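PDB 7MGV: CdnC, which is an ATP-grasp ligase that probably uses ATP to activate side-chain carboxylates of a precursor peptide and close omega-ester macrocycles in a graspetide natural product. Local coordinates for residues Tyr293-Asp301 and Phe312-Phe321; Asn22-Asn33 and Cys48-Glu57. All coordinates share one frame; numbering follows the deposited sequence.

Contact 1 (Tyr293-Asp301 and Phe312-Phe321)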
# COMPACT_ATOMS: atom_id res chain seq x y z
N TYR A 293 8.82 11.26 -7.46
CA TYR A 293 7.68 10.44 -7.08
C TYR A 293 6.73 10.16 -8.24
O TYR A 293 5.96 9.20 -8.17
CB TYR A 293 6.91 11.10 -5.93
CG TYR A 293 7.46 10.76 -4.57
CD1 TYR A 293 7.35 9.48 -4.04
CD2 TYR A 293 8.11 11.73 -3.81
CE1 TYR A 293 7.86 9.17 -2.80
CE2 TYR A 293 8.63 11.43 -2.56
CZ TYR A 293 8.50 10.15 -2.06
OH TYR A 293 9.00 9.84 -0.82
N HIS A 294 6.78 10.97 -9.30
CA HIS A 294 5.86 10.87 -10.43
C HIS A 294 4.41 10.99 -9.98
O HIS A 294 3.55 10.19 -10.34
CB HIS A 294 6.09 9.58 -11.23
CG HIS A 294 5.63 9.67 -12.65
ND1 HIS A 294 6.21 10.53 -13.57
CD2 HIS A 294 4.65 9.02 -13.32
CE1 HIS A 294 5.61 10.40 -14.74
NE2 HIS A 294 4.66 9.49 -14.61
N VAL A 295 4.14 12.01 -9.16
CA VAL A 295 2.79 12.38 -8.76
C VAL A 295 2.58 13.83 -9.13
O VAL A 295 3.52 14.61 -9.28
CB VAL A 295 2.54 12.15 -7.26
CG1 VAL A 295 2.82 10.72 -6.89
CG2 VAL A 295 3.40 13.10 -6.43
N ASP A 296 1.31 14.20 -9.29
CA ASP A 296 0.95 15.55 -9.71
C ASP A 296 0.30 16.37 -8.60
O ASP A 296 -0.18 17.47 -8.86
CB ASP A 296 0.03 15.50 -10.92
CG ASP A 296 0.80 15.49 -12.23
OD1 ASP A 296 1.95 15.98 -12.25
OD2 ASP A 296 0.26 14.98 -13.24
N TYR A 297 0.29 15.86 -7.37
CA TYR A 297 -0.18 16.63 -6.23
C TYR A 297 0.74 16.39 -5.04
O TYR A 297 1.19 15.27 -4.82
CB TYR A 297 -1.62 16.29 -5.83
CG TYR A 297 -2.09 17.08 -4.63
CD1 TYR A 297 -2.46 18.41 -4.76
CD2 TYR A 297 -2.13 16.50 -3.37
CE1 TYR A 297 -2.88 19.14 -3.66
CE2 TYR A 297 -2.55 17.23 -2.27
CZ TYR A 297 -2.92 18.55 -2.42
OH TYR A 297 -3.34 19.27 -1.33
N GLY A 298 1.00 17.45 -4.28
CA GLY A 298 1.84 17.33 -3.10
C GLY A 298 1.59 18.46 -2.13
O GLY A 298 1.30 19.59 -2.53
N ALA A 299 1.72 18.15 -0.84
CA ALA A 299 1.66 19.14 0.23
C ALA A 299 2.93 19.00 1.06
O ALA A 299 3.05 18.06 1.86
CB ALA A 299 0.41 18.96 1.09
N ILE A 300 3.87 19.92 0.87
CA ILE A 300 5.18 19.86 1.50
C ILE A 300 5.22 20.81 2.68
O ILE A 300 4.71 21.94 2.61
CB ILE A 300 6.29 20.20 0.48
CG1 ILE A 300 6.35 19.15 -0.63
CG2 ILE A 300 7.65 20.32 1.17
CD1 ILE A 300 5.61 19.53 -1.89
N ASP A 301 5.82 20.35 3.78
CA ASP A 301 6.05 21.17 4.96
C ASP A 301 7.53 21.53 5.06
O ASP A 301 8.39 20.66 4.86
CB ASP A 301 5.60 20.44 6.23
CG ASP A 301 4.10 20.21 6.26
OD1 ASP A 301 3.65 19.30 7.00
OD2 ASP A 301 3.37 20.93 5.56
N PHE A 312 13.37 20.69 4.68
CA PHE A 312 12.25 19.84 4.33
C PHE A 312 11.84 19.01 5.54
O PHE A 312 12.70 18.50 6.27
CB PHE A 312 12.65 18.92 3.16
CG PHE A 312 11.61 17.92 2.77
CD1 PHE A 312 11.57 16.66 3.35
CD2 PHE A 312 10.68 18.22 1.78
CE1 PHE A 312 10.62 15.73 2.98
CE2 PHE A 312 9.73 17.29 1.40
CZ PHE A 312 9.70 16.05 2.00
N ILE A 313 10.54 18.89 5.77
CA ILE A 313 10.01 18.13 6.90
C ILE A 313 9.29 16.87 6.43
O ILE A 313 9.61 15.77 6.87
CB ILE A 313 9.08 19.01 7.76
CG1 ILE A 313 9.82 20.27 8.22
CG2 ILE A 313 8.56 18.23 8.96
CD1 ILE A 313 11.11 19.99 8.96
N GLU A 314 8.33 17.02 5.53
CA GLU A 314 7.61 15.88 4.96
C GLU A 314 6.75 16.37 3.80
O GLU A 314 6.52 17.57 3.64
CB GLU A 314 6.74 15.17 6.01
CG GLU A 314 5.49 15.93 6.40
CD GLU A 314 4.56 15.09 7.25
OE1 GLU A 314 4.15 14.00 6.80
OE2 GLU A 314 4.23 15.52 8.38
N ILE A 315 6.29 15.42 3.00
CA ILE A 315 5.35 15.67 1.92
C ILE A 315 4.13 14.78 2.15
O ILE A 315 4.27 13.58 2.40
CB ILE A 315 5.97 15.40 0.54
CG1 ILE A 315 4.90 15.41 -0.55
CG2 ILE A 315 6.75 14.09 0.54
CD1 ILE A 315 5.46 15.43 -1.95
N ASN A 316 2.95 15.38 2.10
CA ASN A 316 1.69 14.66 2.29
C ASN A 316 1.00 14.56 0.94
O ASN A 316 0.58 15.58 0.37
CB ASN A 316 0.80 15.35 3.32
CG ASN A 316 -0.39 14.51 3.72
OD1 ASN A 316 -0.57 13.39 3.24
ND2 ASN A 316 -1.22 15.04 4.61
N ALA A 317 0.87 13.34 0.42
CA ALA A 317 0.21 13.13 -0.86
C ALA A 317 -1.28 13.40 -0.79
O ALA A 317 -1.90 13.66 -1.83
CB ALA A 317 0.46 11.71 -1.36
N ALA A 318 -1.88 13.35 0.40
CA ALA A 318 -3.31 13.57 0.58
C ALA A 318 -3.59 14.81 1.43
O ALA A 318 -4.67 14.90 2.03
CB ALA A 318 -3.96 12.34 1.21
N GLY A 319 -2.66 15.75 1.49
CA GLY A 319 -2.85 16.92 2.32
C GLY A 319 -3.99 17.79 1.82
O GLY A 319 -4.18 17.97 0.62
N GLU A 320 -4.76 18.32 2.77
CA GLU A 320 -5.85 19.22 2.42
C GLU A 320 -5.30 20.57 1.95
O GLU A 320 -4.19 20.97 2.31
CB GLU A 320 -6.79 19.42 3.61
CG GLU A 320 -8.19 18.86 3.40
CD GLU A 320 -8.95 19.54 2.28
OE1 GLU A 320 -8.60 20.69 1.93
OE2 GLU A 320 -9.91 18.94 1.75
N PHE A 321 -6.10 21.26 1.14
CA PHE A 321 -5.69 22.52 0.54
C PHE A 321 -6.74 23.62 0.63
O PHE A 321 -6.41 24.77 0.32
CB PHE A 321 -5.32 22.31 -0.93
CG PHE A 321 -6.49 21.97 -1.81
CD1 PHE A 321 -7.16 22.96 -2.52
CD2 PHE A 321 -6.93 20.66 -1.92
CE1 PHE A 321 -8.24 22.65 -3.31
CE2 PHE A 321 -8.01 20.35 -2.72
CZ PHE A 321 -8.67 21.35 -3.42
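Ile300 and Ile315 face each other as a non-hydrogen-bonded pair in the antiparallel hairpin formed by strands 297-304 and 310-316, and their side chains form the tightly packed side of the contact. They lie alongside one another, pointing the same way, with Ile300 CG1 3.9 Å from Ile315 CB. CG2 of Ile300, set anti to its backbone N (CG1 at chi1 -65°), is directed instead at the Phe312 ring, coming within 3.7 Å of CE2, while CD1 of Ile315 reaches back to the CA of Gly298. Two nearly straight backbone bonds lie on either side of the isoleucine pair, Asn316 N to Ala299 O (2.7 Å) and Asp301 N to Glu314 O (2.9 Å), whereas the return bond from Ala299 N to Asn316 O is weak.

The other face of the hairpin, with the partly exposed Asp301, Glu314 and Asn316, is looser and more polar. Asp301 and Glu314 run side by side there with their carboxylate planes almost perpendicular, OD1 and OE2 4.1 Å apart; the like charges are probably eased by Arg237, which forms a salt bridge with Asp301 OD2. Asn316 starts a type I turn and uses OD1 to accept from Ala318 N, an Asx turn.

Beyond the strand end comes a second closely packed spot, around the buried Tyr297, whose OH donates a very short 2.5 Å bond to Gly319 O. That ring swings out with CG anti to the backbone N (chi1 179°), which brings Ala317 O to its edge, in the ring plane, 3.2 Å from CD2.

Strand 310-316 is the outermost of its sheet within the chain, while strand 297-304 pairs on its other side with strand 234-241, antiparallel to it. Helix 148-158 packs on Tyr293 and Phe312, helix 139-145 meets Ala317, and helix 332-341 receives Phe321.

Contact 2 (Asn22-Asn33 and Cys48-Glu57); sequences NKILIITHTADN and CEVIRFNVDE
Leu25 and Ile51 meet in the middle of two parallel strands, 22-28 and 48-54, which helix 35-46 connects as a beta-alpha-beta unit in the pre-ATP-grasp domain. The backbone ladder runs the length of the pair, from Glu49 N to Asn22 O (2.6 Å) through Ile51 N to Ile24 O and on to Val55 N to Thr28 O.

On one face, Leu25 CD1 fits against Ile51 CG2 at 3.7 Å and also reaches the CB of Phe53. One step on, Ile27 lies alongside Phe53, with Ile27 CD1 3.7 Å from ring atom CD2. The other face brings Ile26 CD1 to Val50 CG1 at 4.0 Å.

Beyond the strand ends the two segments meet again, where Asp56 catches the loop that leads toward helix 35-46. With CG between the backbone N and the carbonyl carbon (chi1 51°), its carboxylate accepts Thr30 N at OD1 (3.2 Å), from above the carboxylate plane, and Thr30 OG1 donates to the syn lone pair of OD2 at 2.6 Å.

Around this first shell, helix 110-130 covers Leu25, Ile27 and Phe53, whereas helix 35-46 packs on Ile26, Val50 and Arg52. Strand 91-94 continues the sheet beyond strand 22-28, leaving 48-54 outermost within the chain. At the start of the strands, Lys23 lays its CG and CD past Glu49 OE1 and Ile51 CD1, but its NZ goes to Asp88 OD1 in a salt bridge.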
# COMPACT_ATOMS: atom_id res chain seq x y z
N ASN A 22 -16.34 14.88 -21.60
CA ASN A 22 -15.28 14.17 -20.89
C ASN A 22 -15.67 13.96 -19.44
O ASN A 22 -16.03 14.91 -18.74
CB ASN A 22 -13.97 14.95 -20.99
CG ASN A 22 -13.01 14.34 -22.00
OD1 ASN A 22 -13.42 13.62 -22.91
ND2 ASN A 22 -11.73 14.63 -21.84
N LYS A 23 -15.60 12.72 -18.98
CA LYS A 23 -16.03 12.35 -17.64
C LYS A 23 -14.83 12.24 -16.71
O LYS A 23 -13.79 11.66 -17.07
CB LYS A 23 -16.79 11.02 -17.66
CG LYS A 23 -18.14 11.11 -18.37
CD LYS A 23 -18.90 9.80 -18.27
CE LYS A 23 -18.27 8.73 -19.15
NZ LYS A 23 -19.05 7.46 -19.10
N ILE A 24 -14.97 12.79 -15.51
CA ILE A 24 -13.90 12.83 -14.51
C ILE A 24 -14.44 12.22 -13.23
O ILE A 24 -15.34 12.78 -12.59
CB ILE A 24 -13.40 14.26 -14.26
CG1 ILE A 24 -12.76 14.82 -15.54
CG2 ILE A 24 -12.41 14.28 -13.10
CD1 ILE A 24 -12.20 16.21 -15.37
N LEU A 25 -13.90 11.06 -12.84
CA LEU A 25 -14.29 10.41 -11.61
C LEU A 25 -13.56 11.04 -10.43
O LEU A 25 -12.35 11.23 -10.47
CB LEU A 25 -13.99 8.91 -11.68
CG LEU A 25 -14.46 8.07 -10.49
CD1 LEU A 25 -15.98 7.98 -10.47
CD2 LEU A 25 -13.84 6.69 -10.53
N ILE A 26 -14.31 11.36 -9.37
CA ILE A 26 -13.76 11.94 -8.15
C ILE A 26 -14.18 11.07 -6.98
O ILE A 26 -15.38 10.83 -6.78
CB ILE A 26 -14.21 13.39 -7.95
CG1 ILE A 26 -13.67 14.28 -9.07
CG2 ILE A 26 -13.75 13.90 -6.59
CD1 ILE A 26 -13.94 15.76 -8.86
N ILE A 27 -13.20 10.61 -6.20
CA ILE A 27 -13.45 9.79 -5.02
C ILE A 27 -13.37 10.69 -3.79
O ILE A 27 -12.35 11.35 -3.56
CB ILE A 27 -12.44 8.64 -4.92
CG1 ILE A 27 -12.29 7.93 -6.27
CG2 ILE A 27 -12.85 7.66 -3.84
CD1 ILE A 27 -13.52 7.15 -6.69
N THR A 28 -14.44 10.71 -3.00
CA THR A 28 -14.51 11.53 -1.80
C THR A 28 -15.37 10.79 -0.77
O THR A 28 -15.62 9.59 -0.91
CB THR A 28 -15.08 12.93 -2.11
OG1 THR A 28 -16.10 12.82 -3.11
CG2 THR A 28 -13.99 13.86 -2.60
N HIS A 29 -15.80 11.51 0.26
CA HIS A 29 -16.78 11.03 1.22
C HIS A 29 -17.86 12.09 1.38
O HIS A 29 -17.73 13.22 0.90
CB HIS A 29 -16.14 10.67 2.57
CG HIS A 29 -15.48 11.83 3.25
ND1 HIS A 29 -16.01 12.42 4.37
CD2 HIS A 29 -14.34 12.49 2.97
CE1 HIS A 29 -15.21 13.41 4.76
NE2 HIS A 29 -14.19 13.47 3.92
N THR A 30 -18.94 11.72 2.07
CA THR A 30 -20.11 12.59 2.14
C THR A 30 -19.82 13.89 2.89
O THR A 30 -20.38 14.94 2.55
CB THR A 30 -21.28 11.86 2.80
OG1 THR A 30 -20.87 11.37 4.08
CG2 THR A 30 -21.73 10.70 1.93
N ALA A 31 -18.96 13.85 3.91
CA ALA A 31 -18.72 15.05 4.71
C ALA A 31 -17.90 16.08 3.95
O ALA A 31 -18.06 17.28 4.18
CB ALA A 31 -18.05 14.69 6.03
N ASP A 32 -17.03 15.64 3.04
CA ASP A 32 -16.26 16.56 2.20
C ASP A 32 -17.11 16.91 0.98
O ASP A 32 -17.22 16.13 0.04
CB ASP A 32 -14.93 15.95 1.78
CG ASP A 32 -14.26 16.73 0.66
OD1 ASP A 32 -14.20 17.98 0.75
OD2 ASP A 32 -13.80 16.10 -0.32
N ASN A 33 -17.70 18.10 1.01
CA ASN A 33 -18.43 18.65 -0.12
C ASN A 33 -17.99 20.06 -0.45
O ASN A 33 -18.57 20.69 -1.34
CB ASN A 33 -19.94 18.63 0.15
CG ASN A 33 -20.78 18.56 -1.11
OD1 ASN A 33 -21.83 17.93 -1.14
ND2 ASN A 33 -20.32 19.22 -2.17
N CYS A 48 -16.15 19.68 -18.81
CA CYS A 48 -16.11 18.26 -18.51
C CYS A 48 -17.17 17.91 -17.48
O CYS A 48 -17.69 18.77 -16.76
CB CYS A 48 -14.72 17.84 -18.01
SG CYS A 48 -13.38 18.16 -19.19
N GLU A 49 -17.49 16.62 -17.41
CA GLU A 49 -18.48 16.11 -16.48
C GLU A 49 -17.79 15.50 -15.27
O GLU A 49 -16.74 14.85 -15.39
CB GLU A 49 -19.37 15.06 -17.15
CG GLU A 49 -20.54 14.60 -16.28
CD GLU A 49 -21.14 13.29 -16.75
OE1 GLU A 49 -20.86 12.88 -17.90
OE2 GLU A 49 -21.89 12.66 -15.97
N VAL A 50 -18.37 15.72 -14.09
CA VAL A 50 -17.85 15.20 -12.83
C VAL A 50 -18.76 14.07 -12.37
O VAL A 50 -19.98 14.23 -12.30
CB VAL A 50 -17.77 16.30 -11.76
CG1 VAL A 50 -17.68 15.69 -10.37
CG2 VAL A 50 -16.58 17.20 -12.02
N ILE A 51 -18.15 12.92 -12.06
CA ILE A 51 -18.86 11.79 -11.47
C ILE A 51 -18.36 11.64 -10.04
O ILE A 51 -17.18 11.37 -9.81
CB ILE A 51 -18.64 10.50 -12.27
CG1 ILE A 51 -19.19 10.65 -13.69
CG2 ILE A 51 -19.30 9.32 -11.57
CD1 ILE A 51 -19.03 9.42 -14.54
N ARG A 52 -19.27 11.81 -9.08
CA ARG A 52 -18.92 11.78 -7.66
C ARG A 52 -19.15 10.39 -7.11
O ARG A 52 -20.29 9.89 -7.11
CB ARG A 52 -19.74 12.81 -6.89
CG ARG A 52 -19.21 13.11 -5.49
CD ARG A 52 -19.94 14.29 -4.87
NE ARG A 52 -19.15 14.95 -3.84
CZ ARG A 52 -19.42 14.91 -2.54
NH1 ARG A 52 -20.47 14.23 -2.10
NH2 ARG A 52 -18.64 15.55 -1.68
N PHE A 53 -18.09 9.75 -6.63
CA PHE A 53 -18.15 8.45 -5.99
C PHE A 53 -17.80 8.66 -4.52
O PHE A 53 -16.62 8.71 -4.16
CB PHE A 53 -17.21 7.45 -6.66
CG PHE A 53 -17.38 6.02 -6.19
CD1 PHE A 53 -18.40 5.67 -5.33
CD2 PHE A 53 -16.51 5.04 -6.63
CE1 PHE A 53 -18.55 4.36 -4.90
CE2 PHE A 53 -16.66 3.73 -6.22
CZ PHE A 53 -17.68 3.39 -5.35
N ASN A 54 -18.82 8.79 -3.68
CA ASN A 54 -18.61 8.98 -2.25
C ASN A 54 -18.32 7.63 -1.61
O ASN A 54 -19.14 6.71 -1.68
CB ASN A 54 -19.81 9.67 -1.62
CG ASN A 54 -19.67 11.18 -1.60
OD1 ASN A 54 -20.43 11.88 -0.95
ND2 ASN A 54 -18.67 11.68 -2.32
N VAL A 55 -17.16 7.52 -0.97
CA VAL A 55 -16.59 6.22 -0.65
C VAL A 55 -17.16 5.63 0.63
O VAL A 55 -17.14 4.40 0.79
CB VAL A 55 -15.06 6.35 -0.58
CG1 VAL A 55 -14.60 6.80 0.80
CG2 VAL A 55 -14.40 5.07 -1.00
N ASP A 56 -17.67 6.45 1.55
CA ASP A 56 -18.30 5.92 2.75
C ASP A 56 -19.63 5.24 2.45
O ASP A 56 -20.07 4.40 3.24
CB ASP A 56 -18.50 7.03 3.78
CG ASP A 56 -19.19 8.25 3.20
OD1 ASP A 56 -19.03 8.51 1.99
OD2 ASP A 56 -19.90 8.94 3.96
N GLU A 57 -20.26 5.59 1.33
CA GLU A 57 -21.53 4.99 0.95
C GLU A 57 -21.38 3.68 0.20
O GLU A 57 -22.38 3.12 -0.25
CB GLU A 57 -22.34 5.98 0.10
CG GLU A 57 -22.42 7.39 0.66
CD GLU A 57 -23.39 7.53 1.82
OE1 GLU A 57 -24.34 8.33 1.70
OE2 GLU A 57 -23.20 6.86 2.87

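The two contacts belong to different sheets, with centres 21 Å apart; their nearest atoms come within about 5 Å without touching. Contact 2, earlier in the chain, lies at the edge of the parallel sheet of the pre-ATP-grasp domain, about 18 Å from the centre of the chain, whereas contact 1 is only about 6 Å from that centre. Arg95 lies between them, in a salt bridge with Glu320 of contact 1 and a long, weak ion pair with Asp32 of contact 2. Of the two, contact 1 borders the nucleotide site: the Ile313 side chain lies about 4 Å from the bound ADP.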